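PDB 2VPZ: thiosulfate reductase from Thermus thermophilus, which probably acts as a molybdenum and iron-sulfur oxidoreductase, using a bis-molybdopterin guanine dinucleotide centre to reduce polysulfide or thiosulfate. Local coordinates for residues A[122-127]-A[523-528]; A[126-131]-A[140-145]; A[258-263]-A[305-310]. All coordinates share one frame; numbering follows the deposited sequence.

Contact 1. Residues A[122-127]-A[523-528]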
loop_
_atom_site.group_PDB
_atom_site.type_symbol
_atom_site.label_atom_id
_atom_site.label_comp_id
_atom_site.label_asym_id
_atom_site.label_seq_id
_atom_site.Cartn_x
_atom_site.Cartn_y
_atom_site.Cartn_z
ATOM N N ASP A 122 -1.372 -68.236 -12.937
ATOM C CA ASP A 122 -1.145 -69.457 -13.759
ATOM C C ASP A 122 -1.408 -69.129 -15.229
ATOM O O ASP A 122 -0.639 -69.484 -16.137
ATOM C CB ASP A 122 -2.086 -70.615 -13.404
ATOM C CG ASP A 122 -1.686 -71.380 -12.127
ATOM O OD1 ASP A 122 -0.605 -71.106 -11.582
ATOM O OD2 ASP A 122 -2.476 -72.259 -11.712
ATOM N N HIS A 123 -2.547 -68.473 -15.446
ATOM C CA HIS A 123 -2.986 -68.042 -16.768
ATOM C C HIS A 123 -1.904 -67.170 -17.452
ATOM O O HIS A 123 -1.659 -67.322 -18.654
ATOM C CB HIS A 123 -4.348 -67.300 -16.674
ATOM C CG HIS A 123 -4.983 -66.957 -17.979
ATOM N ND1 HIS A 123 -4.741 -65.791 -18.632
ATOM C CD2 HIS A 123 -5.832 -67.640 -18.757
ATOM C CE1 HIS A 123 -5.402 -65.767 -19.770
ATOM N NE2 HIS A 123 -6.079 -66.888 -19.870
ATOM N N ILE A 124 -1.243 -66.278 -16.713
ATOM C CA ILE A 124 -0.177 -65.435 -17.288
ATOM C C ILE A 124 1.086 -66.269 -17.649
ATOM O O ILE A 124 1.544 -66.209 -18.791
ATOM C CB ILE A 124 0.177 -64.194 -16.334
ATOM C CG1 ILE A 124 -0.968 -63.186 -16.320
ATOM C CG2 ILE A 124 1.485 -63.520 -16.823
ATOM C CD1 ILE A 124 -1.181 -62.452 -14.974
ATOM N N ALA A 125 1.637 -67.061 -16.718
ATOM C CA ALA A 125 2.803 -67.929 -17.014
ATOM C C ALA A 125 2.540 -68.917 -18.194
ATOM O O ALA A 125 3.388 -69.075 -19.087
ATOM C CB ALA A 125 3.255 -68.722 -15.747
ATOM N N LYS A 126 1.387 -69.578 -18.204
ATOM C CA LYS A 126 1.027 -70.505 -19.290
ATOM C C LYS A 126 1.163 -69.794 -20.673
ATOM O O LYS A 126 1.839 -70.303 -21.582
ATOM C CB LYS A 126 -0.408 -71.043 -19.093
ATOM C CG LYS A 126 -0.704 -72.441 -19.675
ATOM C CD LYS A 126 -1.519 -72.368 -20.976
ATOM C CE LYS A 126 -2.484 -73.559 -21.131
ATOM N NZ LYS A 126 -3.822 -73.155 -21.693
ATOM N N LYS A 127 0.548 -68.613 -20.796
ATOM C CA LYS A 127 0.560 -67.757 -22.005
ATOM C C LYS A 127 1.963 -67.236 -22.368
ATOM O O LYS A 127 2.348 -67.202 -23.551
ATOM C CB LYS A 127 -0.397 -66.557 -21.844
ATOM C CG LYS A 127 -1.833 -66.776 -22.337
ATOM C CD LYS A 127 -1.920 -66.635 -23.864
ATOM C CE LYS A 127 -3.105 -67.419 -24.448
ATOM N NZ LYS A 127 -4.436 -67.007 -23.877
ATOM N N ARG A 523 7.833 -62.111 -7.538
ATOM C CA ARG A 523 8.286 -63.402 -7.036
ATOM C C ARG A 523 7.314 -64.560 -7.451
ATOM O O ARG A 523 7.757 -65.610 -7.902
ATOM C CB ARG A 523 8.401 -63.364 -5.507
ATOM C CG ARG A 523 8.978 -64.599 -4.880
ATOM C CD ARG A 523 9.327 -64.347 -3.436
ATOM N NE ARG A 523 9.537 -65.578 -2.669
ATOM C CZ ARG A 523 8.647 -66.553 -2.499
ATOM N NH1 ARG A 523 7.448 -66.475 -3.046
ATOM N NH2 ARG A 523 8.961 -67.624 -1.776
ATOM N N GLU A 524 6.005 -64.350 -7.306
ATOM C CA GLU A 524 4.976 -65.343 -7.679
ATOM C C GLU A 524 4.967 -65.719 -9.176
ATOM O O GLU A 524 4.562 -66.823 -9.548
ATOM C CB GLU A 524 3.584 -64.901 -7.239
ATOM C CG GLU A 524 3.364 -64.959 -5.740
ATOM C CD GLU A 524 3.491 -66.379 -5.198
ATOM O OE1 GLU A 524 2.837 -67.278 -5.778
ATOM O OE2 GLU A 524 4.249 -66.585 -4.219
ATOM N N LEU A 525 5.362 -64.781 -10.029
ATOM C CA LEU A 525 5.443 -65.025 -11.470
ATOM C C LEU A 525 6.824 -65.667 -11.750
ATOM O O LEU A 525 6.946 -66.558 -12.601
ATOM C CB LEU A 525 5.256 -63.721 -12.299
ATOM C CG LEU A 525 3.819 -63.157 -12.400
ATOM C CD1 LEU A 525 3.790 -61.665 -12.814
ATOM C CD2 LEU A 525 2.980 -64.022 -13.374
ATOM N N GLY A 526 7.835 -65.218 -11.001
ATOM C CA GLY A 526 9.205 -65.696 -11.095
ATOM C C GLY A 526 9.424 -67.164 -10.767
ATOM O O GLY A 526 10.273 -67.833 -11.371
ATOM N N LEU A 527 8.661 -67.670 -9.803
ATOM C CA LEU A 527 8.692 -69.080 -9.416
ATOM C C LEU A 527 7.984 -69.919 -10.542
ATOM O O LEU A 527 8.485 -70.983 -10.925
ATOM C CB LEU A 527 8.065 -69.307 -8.001
ATOM C CG LEU A 527 8.691 -68.588 -6.774
ATOM C CD1 LEU A 527 8.214 -69.223 -5.441
ATOM C CD2 LEU A 527 10.237 -68.622 -6.857
ATOM N N ARG A 528 6.878 -69.420 -11.080
ATOM C CA ARG A 528 6.139 -70.043 -12.202
ATOM C C ARG A 528 6.874 -70.112 -13.633
ATOM O O ARG A 528 6.397 -70.883 -14.472
ATOM C CB ARG A 528 4.727 -69.366 -12.353
ATOM C CG ARG A 528 3.550 -69.856 -11.457
ATOM C CD ARG A 528 2.573 -68.705 -11.147
ATOM N NE ARG A 528 2.279 -68.564 -9.719
ATOM C CZ ARG A 528 1.227 -69.088 -9.106
ATOM N NH1 ARG A 528 0.352 -69.789 -9.802
ATOM N NH2 ARG A 528 1.048 -68.917 -7.799
#

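Contact 2. Residues A[126-131]-A[140-145]. With MGD (2-amino-5,6-dimercapto-7-methyl-3,7,8a,9-tetrahydro-8-oxa-1,3,9,10-tetraaza-anthracen-4-one guanosine dinucleotide), chain H.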
loop_
_atom_site.group_PDB
_atom_site.type_symbol
_atom_site.label_atom_id
_atom_site.label_comp_id
_atom_site.label_asym_id
_atom_site.label_seq_id
_atom_site.Cartn_x
_atom_site.Cartn_y
_atom_site.Cartn_z
ATOM N N LYS A 126 1.387 -69.578 -18.204
ATOM C CA LYS A 126 1.027 -70.505 -19.290
ATOM C C LYS A 126 1.163 -69.794 -20.673
ATOM O O LYS A 126 1.839 -70.303 -21.582
ATOM C CB LYS A 126 -0.408 -71.043 -19.093
ATOM C CG LYS A 126 -0.704 -72.441 -19.675
ATOM C CD LYS A 126 -1.519 -72.368 -20.976
ATOM C CE LYS A 126 -2.484 -73.559 -21.131
ATOM N NZ LYS A 126 -3.822 -73.155 -21.693
ATOM N N LYS A 127 0.548 -68.613 -20.796
ATOM C CA LYS A 127 0.560 -67.757 -22.005
ATOM C C LYS A 127 1.963 -67.236 -22.368
ATOM O O LYS A 127 2.348 -67.202 -23.551
ATOM C CB LYS A 127 -0.397 -66.557 -21.844
ATOM C CG LYS A 127 -1.833 -66.776 -22.337
ATOM C CD LYS A 127 -1.920 -66.635 -23.864
ATOM C CE LYS A 127 -3.105 -67.419 -24.448
ATOM N NZ LYS A 127 -4.436 -67.007 -23.877
ATOM N N MET A 128 2.717 -66.822 -21.348
ATOM C CA MET A 128 4.076 -66.306 -21.513
ATOM C C MET A 128 5.029 -67.385 -22.053
ATOM O O MET A 128 5.913 -67.095 -22.873
ATOM C CB MET A 128 4.639 -65.761 -20.172
ATOM C CG MET A 128 3.974 -64.503 -19.596
ATOM S SD MET A 128 4.915 -63.730 -18.232
ATOM C CE MET A 128 6.394 -63.127 -19.113
ATOM N N LEU A 129 4.836 -68.619 -21.591
ATOM C CA LEU A 129 5.664 -69.769 -21.975
ATOM C C LEU A 129 5.443 -70.179 -23.445
ATOM O O LEU A 129 6.401 -70.548 -24.152
ATOM C CB LEU A 129 5.444 -70.948 -20.976
ATOM C CG LEU A 129 5.961 -70.679 -19.544
ATOM C CD1 LEU A 129 5.475 -71.751 -18.549
ATOM C CD2 LEU A 129 7.505 -70.598 -19.548
ATOM N N GLU A 130 4.199 -70.065 -23.905
ATOM C CA GLU A 130 3.815 -70.352 -25.291
ATOM C C GLU A 130 4.481 -69.371 -26.253
ATOM O O GLU A 130 4.938 -69.780 -27.327
ATOM C CB GLU A 130 2.300 -70.291 -25.484
ATOM C CG GLU A 130 1.489 -71.385 -24.817
ATOM C CD GLU A 130 -0.013 -71.140 -24.923
ATOM O OE1 GLU A 130 -0.379 -70.171 -25.621
ATOM O OE2 GLU A 130 -0.802 -71.898 -24.318
ATOM N N ILE A 131 4.512 -68.090 -25.882
ATOM C CA ILE A 131 5.139 -67.045 -26.717
ATOM C C ILE A 131 6.653 -67.321 -26.808
ATOM O O ILE A 131 7.275 -67.095 -27.847
ATOM C CB ILE A 131 4.895 -65.557 -26.124
ATOM C CG1 ILE A 131 3.439 -65.129 -26.330
ATOM C CG2 ILE A 131 5.853 -64.535 -26.804
ATOM C CD1 ILE A 131 2.896 -64.144 -25.275
ATOM N N ILE A 140 8.470 -60.426 -25.543
ATOM C CA ILE A 140 7.660 -59.872 -24.468
ATOM C C ILE A 140 8.235 -58.492 -24.008
ATOM O O ILE A 140 9.388 -58.398 -23.571
ATOM C CB ILE A 140 7.506 -60.889 -23.242
ATOM C CG1 ILE A 140 6.902 -62.205 -23.731
ATOM C CG2 ILE A 140 6.624 -60.261 -22.140
ATOM C CD1 ILE A 140 6.185 -63.063 -22.647
ATOM N N ALA A 141 7.451 -57.422 -24.196
ATOM C CA ALA A 141 7.839 -56.072 -23.788
ATOM C C ALA A 141 7.316 -55.846 -22.388
ATOM O O ALA A 141 6.217 -56.298 -22.018
ATOM C CB ALA A 141 7.273 -54.970 -24.757
ATOM N N PHE A 142 8.136 -55.166 -21.586
ATOM C CA PHE A 142 7.866 -54.831 -20.197
ATOM C C PHE A 142 7.943 -53.276 -20.028
ATOM O O PHE A 142 9.038 -52.728 -20.057
ATOM C CB PHE A 142 8.893 -55.563 -19.301
ATOM C CG PHE A 142 8.792 -57.108 -19.302
ATOM C CD1 PHE A 142 9.466 -57.891 -20.257
ATOM C CD2 PHE A 142 7.972 -57.758 -18.376
ATOM C CE1 PHE A 142 9.314 -59.309 -20.279
ATOM C CE2 PHE A 142 7.804 -59.162 -18.380
ATOM C CZ PHE A 142 8.467 -59.940 -19.333
ATOM N N PHE A 143 6.795 -52.583 -19.903
ATOM C CA PHE A 143 6.757 -51.103 -19.732
ATOM C C PHE A 143 6.374 -50.817 -18.239
ATOM O O PHE A 143 5.576 -51.520 -17.656
ATOM C CB PHE A 143 5.686 -50.402 -20.648
ATOM C CG PHE A 143 5.959 -50.455 -22.185
ATOM C CD1 PHE A 143 4.967 -49.996 -23.081
ATOM C CD2 PHE A 143 7.166 -50.935 -22.736
ATOM C CE1 PHE A 143 5.150 -50.018 -24.473
ATOM C CE2 PHE A 143 7.373 -50.962 -24.146
ATOM C CZ PHE A 143 6.360 -50.498 -25.013
ATOM N N GLY A 144 6.945 -49.805 -17.602
ATOM C CA GLY A 144 6.558 -49.581 -16.230
ATOM C C GLY A 144 7.044 -48.302 -15.641
ATOM O O GLY A 144 7.919 -47.639 -16.207
ATOM N N HIS A 145 6.482 -47.937 -14.497
ATOM C CA HIS A 145 6.882 -46.731 -13.807
ATOM C C HIS A 145 6.610 -46.787 -12.305
ATOM O O HIS A 145 5.894 -47.670 -11.846
ATOM C CB HIS A 145 6.214 -45.474 -14.450
ATOM C CG HIS A 145 7.125 -44.318 -14.601
ATOM N ND1 HIS A 145 6.750 -43.103 -15.107
ATOM C CD2 HIS A 145 8.418 -44.214 -14.304
ATOM C CE1 HIS A 145 7.796 -42.299 -15.114
ATOM N NE2 HIS A 145 8.823 -42.957 -14.625
HETATM P PB MGD H . 0.619 -41.237 -14.842
HETATM O O1B MGD H . -0.371 -40.551 -15.733
HETATM O O2B MGD H . 0.684 -40.867 -13.392
HETATM O O3B MGD H . 1.998 -41.139 -15.674
HETATM O O3A MGD H . 4.095 -41.056 -17.047
HETATM P PA MGD H . 3.284 -42.036 -16.083
HETATM O O1A MGD H . 3.918 -42.339 -14.735
HETATM O O2A MGD H . 2.807 -43.146 -16.952
HETATM O "O5'" MGD H . 0.345 -42.780 -14.849
HETATM C "C5'" MGD H . 0.532 -43.586 -13.685
HETATM C "C4'" MGD H . -0.256 -44.874 -13.926
HETATM O "O4'" MGD H . 0.198 -45.673 -12.839
HETATM C "C3'" MGD H . -1.751 -44.765 -13.772
HETATM O "O3'" MGD H . -2.299 -45.855 -14.524
HETATM C "C2'" MGD H . -1.928 -44.972 -12.260
HETATM O "O2'" MGD H . -3.243 -45.411 -12.044
HETATM C "C1'" MGD H . -0.886 -46.045 -11.932
HETATM N N9 MGD H . -0.371 -46.163 -10.516
HETATM C C8 MGD H . -0.186 -45.165 -9.650
HETATM N N7 MGD H . 0.328 -45.568 -8.465
HETATM C C5 MGD H . 0.545 -46.898 -8.558
HETATM C C6 MGD H . 1.135 -48.008 -7.686
HETATM O O6 MGD H . 1.534 -47.805 -6.485
HETATM N N1 MGD H . 1.175 -49.258 -8.255
HETATM C C2 MGD H . 0.732 -49.547 -9.518
HETATM N N2 MGD H . 0.776 -50.802 -10.063
HETATM N N3 MGD H . 0.237 -48.579 -10.301
HETATM C C4 MGD H . 0.084 -47.267 -9.922
HETATM C C10 MGD H . 5.075 -40.100 -16.539
HETATM C C11 MGD H . 5.824 -39.563 -17.711
HETATM O O11 MGD H . 4.836 -39.268 -18.700
HETATM C C12 MGD H . 6.714 -38.397 -17.483
HETATM S S12 MGD H . 7.855 -38.362 -16.205
HETATM C C13 MGD H . 6.732 -37.347 -18.304
HETATM S S13 MGD H . 7.644 -35.968 -18.128
HETATM C C14 MGD H . 5.997 -37.210 -19.523
HETATM N N15 MGD H . 4.999 -36.114 -19.358
HETATM C C16 MGD H . 4.087 -36.038 -20.383
HETATM C C17 MGD H . 3.368 -34.845 -20.837
HETATM O O17 MGD H . 3.518 -33.737 -20.241
HETATM N N18 MGD H . 2.570 -34.959 -21.900
HETATM C C19 MGD H . 2.386 -36.114 -22.568
HETATM N N19 MGD H . 1.508 -36.216 -23.611
HETATM N N20 MGD H . 3.044 -37.219 -22.211
HETATM C C21 MGD H . 3.856 -37.270 -21.160
HETATM N N22 MGD H . 4.435 -38.422 -20.804
HETATM C C23 MGD H . 5.430 -38.569 -19.798
#

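Contact 3. Residues A[258-263]-A[305-310]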
loop_
_atom_site.group_PDB
_atom_site.type_symbol
_atom_site.label_atom_id
_atom_site.label_comp_id
_atom_site.label_asym_id
_atom_site.label_seq_id
_atom_site.Cartn_x
_atom_site.Cartn_y
_atom_site.Cartn_z
ATOM N N THR A 258 18.088 -22.756 -28.849
ATOM C CA THR A 258 19.476 -23.045 -29.145
ATOM C C THR A 258 20.168 -21.810 -29.786
ATOM O O THR A 258 21.366 -21.642 -29.616
ATOM C CB THR A 258 19.644 -24.306 -30.057
ATOM O OG1 THR A 258 18.718 -25.314 -29.667
ATOM C CG2 THR A 258 21.083 -24.862 -29.926
ATOM N N ALA A 259 19.420 -20.943 -30.479
ATOM C CA ALA A 259 20.011 -19.730 -31.089
ATOM C C ALA A 259 20.423 -18.684 -30.025
ATOM O O ALA A 259 21.401 -17.945 -30.195
ATOM C CB ALA A 259 19.044 -19.077 -32.120
ATOM N N LEU A 260 19.632 -18.632 -28.944
ATOM C CA LEU A 260 19.840 -17.742 -27.796
ATOM C C LEU A 260 21.039 -18.343 -26.979
ATOM O O LEU A 260 21.928 -17.610 -26.511
ATOM C CB LEU A 260 18.535 -17.591 -26.970
ATOM C CG LEU A 260 18.278 -16.605 -25.811
ATOM C CD1 LEU A 260 18.269 -17.346 -24.465
ATOM C CD2 LEU A 260 19.317 -15.464 -25.815
ATOM N N LEU A 261 21.100 -19.662 -26.830
ATOM C CA LEU A 261 22.231 -20.286 -26.124
ATOM C C LEU A 261 23.563 -20.103 -26.928
ATOM O O LEU A 261 24.570 -19.713 -26.349
ATOM C CB LEU A 261 21.947 -21.768 -25.792
ATOM C CG LEU A 261 20.909 -21.964 -24.661
ATOM C CD1 LEU A 261 20.251 -23.357 -24.744
ATOM C CD2 LEU A 261 21.568 -21.735 -23.287
ATOM N N LEU A 262 23.563 -20.352 -28.240
ATOM C CA LEU A 262 24.773 -20.155 -29.076
ATOM C C LEU A 262 25.308 -18.692 -29.040
ATOM O O LEU A 262 26.526 -18.472 -28.985
ATOM C CB LEU A 262 24.536 -20.575 -30.550
ATOM C CG LEU A 262 24.255 -22.059 -30.836
ATOM C CD1 LEU A 262 23.875 -22.255 -32.304
ATOM C CD2 LEU A 262 25.473 -22.924 -30.472
ATOM N N ALA A 263 24.403 -17.710 -29.072
ATOM C CA ALA A 263 24.761 -16.277 -29.025
ATOM C C ALA A 263 25.291 -15.835 -27.639
ATOM O O ALA A 263 25.997 -14.830 -27.525
ATOM C CB ALA A 263 23.564 -15.370 -29.468
ATOM N N THR A 305 15.052 -15.488 -32.639
ATOM C CA THR A 305 14.662 -15.541 -31.233
ATOM C C THR A 305 13.553 -14.531 -30.863
ATOM O O THR A 305 12.581 -14.822 -30.132
ATOM C CB THR A 305 16.028 -15.396 -30.450
ATOM O OG1 THR A 305 16.399 -16.635 -29.853
ATOM C CG2 THR A 305 16.012 -14.213 -29.502
ATOM N N GLU A 306 13.705 -13.356 -31.439
ATOM C CA GLU A 306 12.784 -12.258 -31.288
ATOM C C GLU A 306 12.975 -11.459 -30.014
ATOM O O GLU A 306 12.154 -10.616 -29.659
ATOM C CB GLU A 306 11.366 -12.761 -31.431
ATOM C CG GLU A 306 10.887 -12.753 -32.860
ATOM C CD GLU A 306 9.423 -13.071 -32.960
ATOM O OE1 GLU A 306 8.708 -12.767 -31.983
ATOM O OE2 GLU A 306 9.004 -13.610 -34.007
ATOM N N ILE A 307 14.072 -11.756 -29.332
ATOM C CA ILE A 307 14.498 -11.072 -28.112
ATOM C C ILE A 307 15.497 -10.000 -28.627
ATOM O O ILE A 307 16.406 -10.349 -29.397
ATOM C CB ILE A 307 15.243 -12.059 -27.163
ATOM C CG1 ILE A 307 14.268 -13.076 -26.594
ATOM C CG2 ILE A 307 16.058 -11.287 -26.090
ATOM C CD1 ILE A 307 14.964 -14.353 -26.175
ATOM N N PRO A 308 15.356 -8.706 -28.220
ATOM C CA PRO A 308 16.301 -7.674 -28.708
ATOM C C PRO A 308 17.812 -8.010 -28.489
ATOM O O PRO A 308 18.163 -8.662 -27.501
ATOM C CB PRO A 308 15.872 -6.392 -27.969
ATOM C CG PRO A 308 14.439 -6.673 -27.482
ATOM C CD PRO A 308 14.463 -8.170 -27.182
ATOM N N ALA A 309 18.700 -7.577 -29.388
ATOM C CA ALA A 309 20.137 -7.870 -29.241
ATOM C C ALA A 309 20.820 -7.309 -27.962
ATOM O O ALA A 309 21.751 -7.937 -27.449
ATOM C CB ALA A 309 20.917 -7.425 -30.507
ATOM N N GLN A 310 20.363 -6.155 -27.457
ATOM C CA GLN A 310 20.906 -5.515 -26.225
ATOM C C GLN A 310 20.618 -6.436 -25.021
ATOM O O GLN A 310 21.520 -6.743 -24.211
ATOM C CB GLN A 310 20.321 -4.101 -25.999
ATOM C CG GLN A 310 20.835 -3.332 -24.733
ATOM C CD GLN A 310 22.333 -2.940 -24.755
ATOM O OE1 GLN A 310 23.220 -3.800 -24.875
ATOM N NE2 GLN A 310 22.612 -1.632 -24.625
#

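Contact 1. Residues A[122-127]-A[523-528]
Arg528 reaches across to helix 122-127 at two levels, its CB resting 3.8 Å from CB of Ala125 while its guanidinium makes a salt bridge with Asp122. The near end of the arginine is thus packing material and the far end a charge, a division of labour that suits a long side chain at the border between core and solvent. Asp122 starts off pointing away from 523-528, but with CG beside the backbone N its carboxylate swings back and brings OD1 to NH1 at the edge of the guanidinium. The two planes are turned 45° apart. The modelled separation of 2.4 Å between Asp122 OD1 and Arg528 NH1 is too short to be trusted, and only the pairing itself should be read from it. The guanidinium is fixed from its own helix as well: bends at chi2 and chi3 bring it back over the preceding turn, where NE donates to Glu524 O at 2.9 Å and NH2 to Glu524 OE1 at 3.2 Å. The second of these bonds is nearly straight, 168°, and both acceptors lie close to the guanidinium plane. Glu524 OE2 in turn pairs with Arg523 NH1, giving a network of four charged residues.

Helices 117-134 and 518-528 run side by side, 45° apart with axes 9.8 Å from each other at these segments, and both pack on the five-stranded parallel sheet that contains strand 435-438, part of the molybdopterin oxidoreductase fold. Their sheetward seam is apolar. CD2 of Leu525 meets CG2 of Ile124 at 3.8 Å, the two branched chains crossing obliquely, and both also rest on Phe436 of that strand. Ala125, with one methyl, suits the spot where the backbones come nearest, its CA 6.2 Å from CA of Arg528.

Contact 2. Residues A[126-131]-A[140-145]
The Phe142 ring receives Met128 at its edge, near the ring plane: the methyl CE comes from the opposite direction and stops 3.8 Å from CZ. The same ring meets that of Phe436 on the neighbouring strand, with their planes about 25° apart, and also touches Pro157 of helix 149-160. At the far end of the strand the second flat group, the His145 imidazole, has the cofactor at its edge. Its ND1 donates to MGD O1A, a phosphate oxygen, at 3.0 Å with an N-H...O angle of 142°, and O1A lies near the ring plane. NE2 is hydrogen-bonded to Ser169 OG, and the ring of Phe48 meets the imidazole at a slant.

Between helix 126-131 and the start of the strand the contact is hydrocarbon. Met128 is extended as far as its sulfur and then turns at chi3 (68°), which carries CE to within 3.5 Å of Ile140 CD1 as well as to the phenylalanine. An unbranched, flexible thioether suits such a junction of two differently shaped neighbours. One turn on, Ile131 points its beta-branched body at the sheet, CG2 lying 4.0 Å from Ile140 CG1. Trp160 of helix 149-160 also touches Ile140.

Helix 117-134 leads into strand 141-144, and the residue just beyond the C-terminal end of this parallel strand serves the dinucleotide, as in Rossmann-like folds. With an alanine in place of His145, O1A would probably lose this N-H donor and Ser169 OG its ring partner. The chemistry therefore divides along the strand: apolar contact, which specifies shape more than direction, seats its base against the helix, whereas a directed hydrogen bond just beyond its end grips one phosphate oxygen of the cofactor and is likely to contribute to its placement.

Contact 3. Residues A[258-263]-A[305-310]
Leu260 carries the close part of this contact, facing Thr305 and Ile307, which lie on one side of it. Its CB lies 3.7 Å from Thr305 OG1, a van der Waals contact with the hydroxyl oxygen, and its CG lies 4.0 Å from Ile307 CD1, where the two side chains cross at about a right angle. With CG anti to the backbone N and beside the carbonyl carbon (chi1 -171°), the branch point is placed against the isoleucine methyl. Ile312, one turn into helix 309-320, touches all three of these side chains and completes a small buried cluster. Leucine and isoleucine suit their places because their bulk is spread around a short stem. Ala259 is a looser neighbour, its CB 4.3 Å from Thr305 OG1; the small methyl suits a place that it shares with Trp300 and Phe608.

The other side of the turn belongs to solvent. Glu306 and Pro308 alternate with the buried Thr305 and Ile307, and Glu306 reaches outward to a salt bridge with Arg689. Glu306 also breaks the preceding helix by taking a positive phi of 81°, while Pro308, needing no backbone N-H, occupies the N-cap position of the next helix. A backbone hydrogen bond between Thr305 and Lys253 ties the turn to the segment leading into helix 257-270.

What is joined here is a tight helix-to-helix corner and the helix following strand 248-250. These elements belong to the connection from that edge strand to strand 326-327 at the opposite edge of a four-stranded parallel sheet, whose 3-2-1-4 order is typical of Rossmann-like domains.

In the fold
Contacts 1 and 2 share helix 117-134 and sit only 10 Å apart between centres, joining it to helix 518-528 and to strand 141-144 respectively; Leu129 and Arg528 touch where they adjoin. Contact 3 lies on the opposite side of the chain's centre, its own centre about 57 Å from that of contact 1 and about 49 Å from that of contact 2, in a separate parallel sheet system. Chemistry follows depth. Contact 1 runs from a buried apolar seam to an exposed, charged margin. The touching residues of contacts 2 and 3 are all buried, and van der Waals packing joins their segments, though only contact 2 extends along its strand to a hydrogen bond with the cofactor.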